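Local coordinates for mbSHANK1 protein (Monosiga brevicollis, PDB 6X23), which binds the GIRK3 peptide through its PDZ domain, the part of the larger protein present here, and probably serves as a receptor adaptor, at residues Ala8-Lys12 and Ile96-Ser101; Lys12-Met18 and Asp90-Ile96. All blocks are in the same frame, centred on the assembly; numbering follows the deposited sequence.

Contact 1 (Ala8-Lys12 and Ile96-Ser101)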
ATOM      1  N   ALA A   8     -10.732 -17.027   4.914  1.00 67.74           N
ATOM      2  CA  ALA A   8     -10.216 -16.109   3.906  1.00 57.32           C
ATOM      3  C   ALA A   8      -8.837 -16.538   3.390  1.00 55.17           C
ATOM      4  O   ALA A   8      -7.844 -16.446   4.110  1.00 57.53           O
ATOM      5  CB  ALA A   8     -10.157 -14.691   4.472  1.00 52.35           C
ATOM      6  N   PRO A   9      -8.778 -17.015   2.144  1.00 50.54           N
ATOM      7  CA  PRO A   9      -7.481 -17.272   1.506  1.00 46.03           C
ATOM      8  C   PRO A   9      -6.979 -16.060   0.735  1.00 45.23           C
ATOM      9  O   PRO A   9      -7.722 -15.354   0.046  1.00 36.26           O
ATOM     10  CB  PRO A   9      -7.791 -18.436   0.553  1.00 41.37           C
ATOM     11  CG  PRO A   9      -9.273 -18.290   0.230  1.00 43.33           C
ATOM     12  CD  PRO A   9      -9.903 -17.347   1.254  1.00 48.04           C
ATOM     13  N   GLU A  10      -5.684 -15.804   0.842  1.00 40.97           N
ATOM     14  CA  GLU A  10      -5.134 -14.678   0.109  1.00 34.67           C
ATOM     15  C   GLU A  10      -3.955 -15.121  -0.732  1.00 30.28           C
ATOM     16  O   GLU A  10      -3.315 -16.136  -0.471  1.00 41.59           O
ATOM     17  CB  GLU A  10      -4.715 -13.523   1.025  1.00 34.42           C
ATOM     18  CG  GLU A  10      -3.808 -13.881   2.192  1.00 48.42           C
ATOM     19  CD  GLU A  10      -3.915 -12.855   3.326  1.00 49.92           C
ATOM     20  OE1 GLU A  10      -4.976 -12.210   3.461  1.00 49.53           O
ATOM     21  OE2 GLU A  10      -2.939 -12.706   4.090  1.00 58.13           O
ATOM     22  N   GLY A  11      -3.695 -14.349  -1.770  1.00 30.03           N
ATOM     23  CA  GLY A  11      -2.526 -14.541  -2.595  1.00 26.04           C
ATOM     24  C   GLY A  11      -1.669 -13.301  -2.532  1.00 23.53           C
ATOM     25  O   GLY A  11      -2.165 -12.192  -2.339  1.00 27.29           O
ATOM     26  N   LYS A  12      -0.375 -13.493  -2.695  1.00 23.46           N
ATOM     27  CA  LYS A  12       0.560 -12.387  -2.731  1.00 21.76           C
ATOM     28  C   LYS A  12       0.833 -11.959  -4.170  1.00 19.04           C
ATOM     29  O   LYS A  12       0.788 -12.764  -5.100  1.00 17.47           O
ATOM     30  CB  LYS A  12       1.860 -12.784  -2.034  1.00 17.97           C
ATOM     31  CG  LYS A  12       1.655 -13.270  -0.597  1.00 20.51           C
ATOM     32  CD  LYS A  12       2.978 -13.388   0.106  1.00 22.42           C
ATOM     33  CE  LYS A  12       2.994 -14.547   1.072  1.00 23.42           C
ATOM     34  NZ  LYS A  12       4.410 -15.012   1.318  1.00 29.55           N
ATOM     35  N   ILE A  96       2.013  -7.290  -1.689  1.00 14.81           N
ATOM     36  CA  ILE A  96       0.770  -7.202  -0.934  1.00 20.77           C
ATOM     37  C   ILE A  96       0.088  -8.559  -0.879  1.00 23.19           C
ATOM     38  O   ILE A  96       0.378  -9.461  -1.662  1.00 24.01           O
ATOM     39  CB  ILE A  96      -0.194  -6.168  -1.530  1.00 23.49           C
ATOM     40  CG1 ILE A  96      -0.462  -6.493  -3.014  1.00 18.65           C
ATOM     41  CG2 ILE A  96       0.343  -4.769  -1.270  1.00 22.91           C
ATOM     42  CD1 ILE A  96      -1.789  -7.244  -3.275  1.00 21.57           C
ATOM     43  N   ALA A  97      -0.873  -8.659   0.039  1.00 28.47           N
ATOM     44  CA  ALA A  97      -1.715  -9.839   0.203  1.00 30.61           C
ATOM     45  C   ALA A  97      -3.154  -9.465  -0.124  1.00 28.60           C
ATOM     46  O   ALA A  97      -3.651  -8.438   0.341  1.00 31.86           O
ATOM     47  CB  ALA A  97      -1.603 -10.402   1.624  1.00 30.16           C
ATOM     48  N   ARG A  98      -3.814 -10.297  -0.923  1.00 29.02           N
ATOM     49  CA  ARG A  98      -5.098  -9.980  -1.524  1.00 23.83           C
ATOM     50  C   ARG A  98      -6.059 -11.132  -1.307  1.00 32.60           C
ATOM     51  O   ARG A  98      -5.723 -12.290  -1.562  1.00 34.56           O
ATOM     52  CB  ARG A  98      -4.930  -9.699  -3.027  1.00 25.44           C
ATOM     53  CG  ARG A  98      -6.162  -9.752  -3.851  1.00 24.98           C
ATOM     54  CD  ARG A  98      -5.853  -9.259  -5.239  1.00 30.17           C
ATOM     55  NE  ARG A  98      -5.301  -7.900  -5.239  1.00 29.10           N
ATOM     56  CZ  ARG A  98      -4.647  -7.350  -6.269  1.00 31.48           C
ATOM     57  NH1 ARG A  98      -4.439  -8.036  -7.386  1.00 28.92           N
ATOM     58  NH2 ARG A  98      -4.193  -6.103  -6.194  1.00 31.57           N
ATOM     59  N   ARG A  99      -7.250 -10.803  -0.833  1.00 32.32           N
ATOM     60  CA  ARG A  99      -8.290 -11.794  -0.630  1.00 36.94           C
ATOM     61  C   ARG A  99      -8.545 -12.543  -1.923  1.00 34.85           C
ATOM     62  O   ARG A  99      -8.625 -11.932  -2.980  1.00 42.58           O
ATOM     63  CB  ARG A  99      -9.568 -11.100  -0.179  1.00 49.28           C
ATOM     64  CG  ARG A  99     -10.412 -10.412  -1.308  1.00 61.36           C
ATOM     65  CD  ARG A  99      -9.741  -9.394  -2.318  1.00 53.72           C
ATOM     66  NE  ARG A  99     -10.491  -9.401  -3.593  1.00 56.81           N
ATOM     67  CZ  ARG A  99     -10.204 -10.192  -4.646  1.00 58.73           C
ATOM     68  NH1 ARG A  99      -9.134 -10.974  -4.630  1.00 48.93           N
ATOM     69  NH2 ARG A  99     -10.959 -10.193  -5.760  1.00 70.69           N
ATOM     70  N   LEU A 100      -8.655 -13.860  -1.868  1.00 38.03           N
ATOM     71  CA  LEU A 100      -8.816 -14.575  -3.131  1.00 42.75           C
ATOM     72  C   LEU A 100     -10.257 -14.991  -3.390  1.00 44.82           C
ATOM     73  O   LEU A 100     -10.768 -14.781  -4.501  1.00 46.72           O
ATOM     74  CB  LEU A 100      -7.892 -15.804  -3.174  1.00 33.57           C
ATOM     75  CG  LEU A 100      -6.424 -15.546  -3.533  1.00 30.50           C
ATOM     76  CD1 LEU A 100      -5.720 -16.823  -3.999  1.00 29.15           C
ATOM     77  CD2 LEU A 100      -6.286 -14.462  -4.588  1.00 24.35           C
ATOM     78  N   SER A 101     -10.918 -15.608  -2.388  1.00 50.19           N
ATOM     79  CA  SER A 101     -12.316 -15.995  -2.509  1.00 54.89           C
ATOM     80  C   SER A 101     -13.098 -14.735  -2.860  1.00 65.75           C
ATOM     81  O   SER A 101     -13.608 -14.650  -3.988  1.00 69.51           O
ATOM     82  CB  SER A 101     -12.824 -16.677  -1.232  1.00 52.23           C
ATOM     83  OG  SER A 101     -14.204 -17.011  -1.343  1.00 57.45           O
TER
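Leu-100 and Pro-9 meet through their backbones, Leu-100 N donating to Pro-9 O at 2.6 Å. Two further bonds join Gly-11 to Arg-98 in both directions: Gly-11 N to Arg-98 O and Arg-98 N to Gly-11 O, each 2.9 Å. Arg-98 O is approached a second time by Glu-10 CA (3.0 Å), a close but bent CA-H...O contact; that from Lys-12 CA to Ile-96 O, 3.1 Å, is straighter. Glycine suits position 11 because the side where a CB would stand is taken by Leu-100: the branch atom CG of that leucine lies 3.5 Å from Gly-11 N, so the isobutyl group rests on bare backbone. Here the first and last strands of the PDZ fold, 10-18 and 91-99, run antiparallel, which brings the two ends of the ordered chain side by side; the short segments make an angle of 149°. Pro-9, with no N-H to offer, still supplies its carbonyl, while its ring CD packs on Ser-101 CB. Glu-10 lies along the methyl of Ala-97, a residue small enough to be passed closely: with CG set between backbone N and carbonyl carbon (chi1 51°), the extended chain brings OE2 to 3.6 Å from Ala-97 CB. Farther out, Arg-64 of the adjoining strand 64-68 holds this OE2 in a salt bridge. Arg-98 NH2 makes a salt bridge with Asp-63 OD2 and also a hydrogen bond to Gly-58 O.

Contact 2 (Lys12-Met18 and Asp90-Ile96)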
ATOM      1  N   LYS A  12      -0.375 -13.493  -2.695  1.00 23.46           N
ATOM      2  CA  LYS A  12       0.560 -12.387  -2.731  1.00 21.76           C
ATOM      3  C   LYS A  12       0.833 -11.959  -4.170  1.00 19.04           C
ATOM      4  O   LYS A  12       0.788 -12.764  -5.100  1.00 17.47           O
ATOM      5  CB  LYS A  12       1.860 -12.784  -2.034  1.00 17.97           C
ATOM      6  CG  LYS A  12       1.655 -13.270  -0.597  1.00 20.51           C
ATOM      7  CD  LYS A  12       2.978 -13.388   0.106  1.00 22.42           C
ATOM      8  CE  LYS A  12       2.994 -14.547   1.072  1.00 23.42           C
ATOM      9  NZ  LYS A  12       4.410 -15.012   1.318  1.00 29.55           N
ATOM     10  N   MET A  13       1.101 -10.671  -4.354  1.00 16.13           N
ATOM     11  CA  MET A  13       1.448 -10.189  -5.681  1.00 20.54           C
ATOM     12  C   MET A  13       2.441  -9.056  -5.513  1.00 18.14           C
ATOM     13  O   MET A  13       2.406  -8.351  -4.500  1.00 20.93           O
ATOM     14  CB  MET A  13       0.203  -9.713  -6.460  1.00 19.19           C
ATOM     15  CG  MET A  13      -0.683 -10.818  -7.024  1.00 18.85           C
ATOM     16  SD  MET A  13       0.211 -11.831  -8.215  1.00 33.67           S
ATOM     17  CE  MET A  13      -0.210 -11.116  -9.820  1.00 28.22           C
ATOM     18  N   ASP A  14       3.338  -8.889  -6.496  1.00 14.84           N
ATOM     19  CA  ASP A  14       4.284  -7.775  -6.499  1.00 14.99           C
ATOM     20  C   ASP A  14       3.724  -6.678  -7.390  1.00 14.25           C
ATOM     21  O   ASP A  14       3.083  -6.961  -8.379  1.00 14.55           O
ATOM     22  CB  ASP A  14       5.639  -8.218  -7.015  1.00 14.25           C
ATOM     23  CG  ASP A  14       6.262  -9.287  -6.138  1.00 19.73           C
ATOM     24  OD1 ASP A  14       6.887  -8.910  -5.138  1.00 21.68           O
ATOM     25  OD2 ASP A  14       6.120 -10.500  -6.421  1.00 23.78           O
ATOM     26  N   LEU A  15       3.931  -5.422  -7.017  1.00 20.07           N
ATOM     27  CA  LEU A  15       3.432  -4.289  -7.784  1.00 14.67           C
ATOM     28  C   LEU A  15       4.520  -3.228  -7.845  1.00 18.92           C
ATOM     29  O   LEU A  15       5.281  -3.069  -6.885  1.00 20.12           O
ATOM     30  CB  LEU A  15       2.195  -3.671  -7.129  1.00 14.78           C
ATOM     31  CG  LEU A  15       0.778  -4.166  -7.282  1.00 25.26           C
ATOM     32  CD1 LEU A  15       0.689  -5.548  -6.775  1.00 20.60           C
ATOM     33  CD2 LEU A  15      -0.091  -3.244  -6.438  1.00 18.89           C
ATOM     34  N   ILE A  16       4.579  -2.493  -8.963  1.00 23.23           N
ATOM     35  CA  ILE A  16       5.465  -1.352  -9.149  1.00 21.32           C
ATOM     36  C   ILE A  16       4.626  -0.186  -9.627  1.00 22.88           C
ATOM     37  O   ILE A  16       3.837  -0.325 -10.570  1.00 19.70           O
ATOM     38  CB  ILE A  16       6.609  -1.629 -10.142  1.00 27.29           C
ATOM     39  CG1 ILE A  16       7.451  -2.815  -9.661  1.00 30.70           C
ATOM     40  CG2 ILE A  16       7.535  -0.436 -10.205  1.00 22.59           C
ATOM     41  CD1 ILE A  16       8.575  -3.195 -10.591  1.00 38.41           C
ATOM     42  N   ILE A  17       4.773   0.953  -8.959  1.00 23.25           N
ATOM     43  CA  ILE A  17       3.918   2.118  -9.147  1.00 23.69           C
ATOM     44  C   ILE A  17       4.800   3.342  -9.328  1.00 28.70           C
ATOM     45  O   ILE A  17       5.666   3.617  -8.481  1.00 27.41           O
ATOM     46  CB  ILE A  17       2.958   2.320  -7.961  1.00 20.14           C
ATOM     47  CG1 ILE A  17       2.438   0.979  -7.444  1.00 22.73           C
ATOM     48  CG2 ILE A  17       1.794   3.174  -8.378  1.00 21.66           C
ATOM     49  CD1 ILE A  17       1.436   1.108  -6.299  1.00 20.55           C
ATOM     50  N   MET A  18       4.600   4.068 -10.428  1.00 29.59           N
ATOM     51  CA  MET A  18       5.256   5.340 -10.699  1.00 30.32           C
ATOM     52  C   MET A  18       4.489   6.420  -9.947  1.00 32.80           C
ATOM     53  O   MET A  18       3.256   6.369  -9.878  1.00 26.52           O
ATOM     54  CB  MET A  18       5.243   5.656 -12.195  1.00 36.03           C
ATOM     55  CG  MET A  18       5.839   4.590 -13.129  1.00 44.20           C
ATOM     56  SD  MET A  18       7.613   4.318 -13.015  1.00 79.02           S
ATOM     57  CE  MET A  18       7.889   2.934 -14.133  1.00 57.80           C
ATOM     58  N   ASP A  90      10.433   8.537  -7.165  1.00 33.59           N
ATOM     59  CA  ASP A  90       9.460   8.536  -8.237  1.00 30.87           C
ATOM     60  C   ASP A  90       8.800   7.183  -8.418  1.00 29.77           C
ATOM     61  O   ASP A  90       7.685   7.119  -8.946  1.00 33.53           O
ATOM     62  CB  ASP A  90      10.132   9.000  -9.527  1.00 38.45           C
ATOM     63  CG  ASP A  90      10.310  10.494  -9.549  1.00 48.18           C
ATOM     64  OD1 ASP A  90       9.555  11.172  -8.797  1.00 43.82           O
ATOM     65  OD2 ASP A  90      11.183  10.983 -10.302  1.00 54.87           O
ATOM     66  N   VAL A  91       9.445   6.121  -7.972  1.00 25.91           N
ATOM     67  CA  VAL A  91       8.945   4.768  -8.104  1.00 23.79           C
ATOM     68  C   VAL A  91       8.883   4.124  -6.730  1.00 20.83           C
ATOM     69  O   VAL A  91       9.724   4.383  -5.868  1.00 22.53           O
ATOM     70  CB  VAL A  91       9.852   3.957  -9.039  1.00 27.84           C
ATOM     71  CG1 VAL A  91       9.179   2.665  -9.405  1.00 25.02           C
ATOM     72  CG2 VAL A  91      10.172   4.773 -10.269  1.00 38.74           C
ATOM     73  N   VAL A  92       7.903   3.246  -6.542  1.00 18.67           N
ATOM     74  CA  VAL A  92       7.769   2.456  -5.327  1.00 16.31           C
ATOM     75  C   VAL A  92       7.439   1.044  -5.763  1.00 20.23           C
ATOM     76  O   VAL A  92       6.841   0.833  -6.819  1.00 25.59           O
ATOM     77  CB  VAL A  92       6.666   3.007  -4.379  1.00 21.46           C
ATOM     78  CG1 VAL A  92       5.289   2.675  -4.905  1.00 20.89           C
ATOM     79  CG2 VAL A  92       6.809   2.483  -2.989  1.00 18.36           C
ATOM     80  N   ALA A  93       7.827   0.075  -4.950  1.00 19.05           N
ATOM     81  CA  ALA A  93       7.436  -1.311  -5.149  1.00 18.34           C
ATOM     82  C   ALA A  93       6.798  -1.835  -3.874  1.00 19.08           C
ATOM     83  O   ALA A  93       7.291  -1.592  -2.764  1.00 15.44           O
ATOM     84  CB  ALA A  93       8.621  -2.193  -5.530  1.00 22.92           C
ATOM     85  N   PHE A  94       5.683  -2.540  -4.058  1.00 23.87           N
ATOM     86  CA  PHE A  94       4.899  -3.154  -2.999  1.00 16.76           C
ATOM     87  C   PHE A  94       4.815  -4.641  -3.278  1.00 19.07           C
ATOM     88  O   PHE A  94       4.677  -5.055  -4.436  1.00 19.73           O
ATOM     89  CB  PHE A  94       3.470  -2.583  -2.939  1.00 12.90           C
ATOM     90  CG  PHE A  94       3.400  -1.139  -2.512  1.00 22.61           C
ATOM     91  CD1 PHE A  94       4.182  -0.670  -1.475  1.00 22.86           C
ATOM     92  CD2 PHE A  94       2.567  -0.246  -3.166  1.00 22.06           C
ATOM     93  CE1 PHE A  94       4.118   0.658  -1.078  1.00 20.61           C
ATOM     94  CE2 PHE A  94       2.520   1.091  -2.786  1.00 21.25           C
ATOM     95  CZ  PHE A  94       3.301   1.534  -1.739  1.00 20.18           C
ATOM     96  N   ARG A  95       4.903  -5.438  -2.221  1.00 16.17           N
ATOM     97  CA  ARG A  95       4.333  -6.775  -2.200  1.00 17.42           C
ATOM     98  C   ARG A  95       3.143  -6.754  -1.252  1.00 16.33           C
ATOM     99  O   ARG A  95       3.252  -6.246  -0.136  1.00 24.05           O
ATOM    100  CB  ARG A  95       5.361  -7.805  -1.747  1.00 18.82           C
ATOM    101  CG  ARG A  95       4.868  -9.238  -1.752  1.00 17.21           C
ATOM    102  CD  ARG A  95       5.991 -10.150  -1.393  1.00 15.02           C
ATOM    103  NE  ARG A  95       5.638 -11.530  -1.683  1.00 21.05           N
ATOM    104  CZ  ARG A  95       6.458 -12.551  -1.451  1.00 26.00           C
ATOM    105  NH1 ARG A  95       7.655 -12.319  -0.919  1.00 18.54           N
ATOM    106  NH2 ARG A  95       6.083 -13.797  -1.736  1.00 23.64           N
ATOM    107  N   ILE A  96       2.013  -7.290  -1.689  1.00 14.81           N
ATOM    108  CA  ILE A  96       0.770  -7.202  -0.934  1.00 20.77           C
ATOM    109  C   ILE A  96       0.088  -8.559  -0.879  1.00 23.19           C
ATOM    110  O   ILE A  96       0.378  -9.461  -1.662  1.00 24.01           O
ATOM    111  CB  ILE A  96      -0.194  -6.168  -1.530  1.00 23.49           C
ATOM    112  CG1 ILE A  96      -0.462  -6.493  -3.014  1.00 18.65           C
ATOM    113  CG2 ILE A  96       0.343  -4.769  -1.270  1.00 22.91           C
ATOM    114  CD1 ILE A  96      -1.789  -7.244  -3.275  1.00 21.57           C
TER
HETATM  115  O   HOH W   1       6.315 -16.537  -0.240  1.00 31.06           O
HETATM  116  O   HOH W   2       4.582 -11.696  -4.195  1.00 20.84           O
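Leu-15 and Phe-94 are joined by two backbone hydrogen bonds, the shorter from Leu-15 N to Phe-94 O at 2.7 Å, in the longer, inner run of the antiparallel pairing between the first and last strands of the PDZ fold, from Lys-12 to where strand 10-18 ends and strand 91-99 begins. Met-13/Ile-96 and Ile-17/Val-92 add two bonds each; the short segments lie at 163°.

The polar contacts gather round Arg-95. Lys-12 lays its aliphatic CD 3.6 Å from Arg-95 NH2 and brings NZ over one face of the guanidinium. A water accepts from Lys-12 NZ and, weakly, from Arg-95 NH2, which probably eases the meeting of like charges. Arg-95 NH1 has a salt bridge to Glu-67 of strand 64-68. Asp-14 runs alongside the arginine, its OD1 4.5 Å from Arg-95 NE and well out of the guanidinium plane, so any attraction is probably of the charges alone, with no N-H aimed at the oxygen; a second water links Asp-14 OD2 to Arg-95 NE, weakly on the arginine side. A leucine in place of Arg-95 would probably leave Glu-67 without its salt-bridge mate and Asp-14 without a neighbouring positive charge.

The apolar contacts lie on both faces. Large apolar chains suit the buried one, turned to the domain interior, where Phe-94 also touches Leu-65 and Leu-68 of strand 64-68. Ile-17 CD1 comes obliquely to the Phe-94 ring, 3.6 Å from CD2, while Ile-17 also packs on helix 53-57; Leu-15 CD1 meets Ile-96 CG1 at 4.0 Å. On the more open face bearing Arg-95, beta-branched residues suit the extended strand: with Val-91 CG1 anti to the backbone N (chi1 -168°), that methyl lies 3.6 Å from Ile-16 CG2.

From the N terminus the chain forms strand 10-18, passing through contact 1 and then contact 2, and goes on to strands 26-29 and 44-48, helix 53-57, strands 64-68 and 71-72, and helix 78-87. On its return, strand 91-99 meets the partners in reverse order: contact 2 closes the inner loop and contact 1 the outer one. The two are therefore nested and do not cross. They share Lys-12 and Ile-96, and their centres lie about 16 Å apart along one strand pair. Contact 2 sits nearer the middle of the domain; contact 1 extends the pairing to the surface, where the two ends of the ordered chain emerge together. Strand 64-68, on the other side of strand 91-99, touches both.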